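Local coordinates for protein trichomaglin (Trichosanthes lepiniana, PDB 1SGL) that probably cleaves RNA as an S-like ribonuclease of the ribonuclease T2 family, at residues A157-S160 and R165-L168. Residues are numbered along the deposited sequence; the frame is centred on the assembly and turned at random.
Sequences AVES and RPKL. With SO4 (sulfate ion), chain D.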
# COMPACT_ATOMS: atom_id res chain seq x y z
N ALA A 157 0.85 -13.99 -11.46
CA ALA A 157 2.17 -13.80 -10.89
C ALA A 157 2.07 -13.63 -9.37
O ALA A 157 2.81 -14.27 -8.62
CB ALA A 157 2.83 -12.59 -11.53
N VAL A 158 1.16 -12.77 -8.92
CA VAL A 158 1.00 -12.53 -7.49
C VAL A 158 0.48 -13.76 -6.76
O VAL A 158 1.02 -14.14 -5.73
CB VAL A 158 0.04 -11.35 -7.22
CG1 VAL A 158 -0.25 -11.25 -5.72
CG2 VAL A 158 0.68 -10.07 -7.72
N GLU A 159 -0.56 -14.40 -7.29
CA GLU A 159 -1.10 -15.59 -6.65
C GLU A 159 -0.06 -16.69 -6.55
O GLU A 159 0.04 -17.36 -5.52
CB GLU A 159 -2.31 -16.13 -7.41
CG GLU A 159 -3.52 -15.24 -7.39
CD GLU A 159 -4.62 -15.79 -8.28
OE1 GLU A 159 -4.28 -16.37 -9.33
OE2 GLU A 159 -5.81 -15.65 -7.94
N SER A 160 0.70 -16.90 -7.63
CA SER A 160 1.71 -17.95 -7.64
C SER A 160 2.80 -17.69 -6.62
O SER A 160 3.31 -18.62 -6.01
CB SER A 160 2.35 -18.09 -9.02
OG SER A 160 1.43 -18.59 -9.97
N ARG A 165 -5.09 -14.77 -3.85
CA ARG A 165 -5.57 -13.80 -4.83
C ARG A 165 -5.60 -12.35 -4.34
O ARG A 165 -6.21 -12.04 -3.32
CB ARG A 165 -6.98 -14.20 -5.29
CG ARG A 165 -7.62 -13.20 -6.24
CD ARG A 165 -8.95 -13.73 -6.78
NE ARG A 165 -9.95 -13.82 -5.72
CZ ARG A 165 -10.64 -14.92 -5.44
NH1 ARG A 165 -10.45 -16.03 -6.15
NH2 ARG A 165 -11.51 -14.91 -4.44
N PRO A 166 -4.96 -11.43 -5.07
CA PRO A 166 -4.95 -10.02 -4.66
C PRO A 166 -6.16 -9.29 -5.26
O PRO A 166 -6.89 -9.85 -6.06
CB PRO A 166 -3.67 -9.49 -5.28
CG PRO A 166 -3.68 -10.18 -6.62
CD PRO A 166 -4.10 -11.62 -6.26
N LYS A 167 -6.32 -8.03 -4.89
CA LYS A 167 -7.39 -7.19 -5.38
C LYS A 167 -6.72 -6.04 -6.15
O LYS A 167 -5.91 -5.30 -5.60
CB LYS A 167 -8.20 -6.66 -4.19
CG LYS A 167 -9.30 -5.69 -4.56
CD LYS A 167 -10.36 -5.60 -3.46
CE LYS A 167 -9.76 -5.25 -2.10
NZ LYS A 167 -10.80 -5.07 -1.05
N LEU A 168 -7.02 -5.92 -7.44
CA LEU A 168 -6.44 -4.86 -8.26
C LEU A 168 -7.46 -3.76 -8.54
O LEU A 168 -8.65 -4.04 -8.72
CB LEU A 168 -5.95 -5.40 -9.60
CG LEU A 168 -4.53 -5.95 -9.75
CD1 LEU A 168 -3.53 -4.80 -9.68
CD2 LEU A 168 -4.26 -6.99 -8.68
S SO4 D . -9.47 -1.61 -1.44
O1 SO4 D . -9.91 -0.21 -1.59
O2 SO4 D . -8.13 -1.64 -0.83
O3 SO4 D . -9.42 -2.23 -2.78
O4 SO4 D . -10.42 -2.34 -0.59
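Glu159 leans from its helix over the chain at Arg165 and Pro166. From CB the chain turns to put CG anti to the carbonyl carbon (chi1 -67°), which sets Glu159 CG 3.6 Å from Arg165 CA and also against Pro166 CD. Beyond CG it runs extended, alongside the Arg165 side chain and pointing the same way. Glu159 CD passes near Arg165 CB, and Glu159 OE2 comes to 3.2 Å from that same CB, with Arg165 CG a little farther. The charges stop short of pairing: Glu159 OE2 and Arg165 NH1 are 5.0 Å apart, the carboxylate and guanidinium planes turned 54° to each other. In this ribonuclease T2 fold the contact joins the last turns of helix 151-162 to the lead-in of strand 167-170, an edge of the antiparallel sheet. With an alanine here, Arg165 CB and Pro166 CD would probably lose their cover from Glu159, and the guanidinium one negative charge in its neighbourhood. One residue back, Val158 CG1 rests 3.7 Å from Pro166 CG; Leu181 of strand 176-184 touches both side chains. Past the proline, Lys167 NZ donates to O4 of a sulfate ion, probably from the crystallisation liquor, at 2.8 Å.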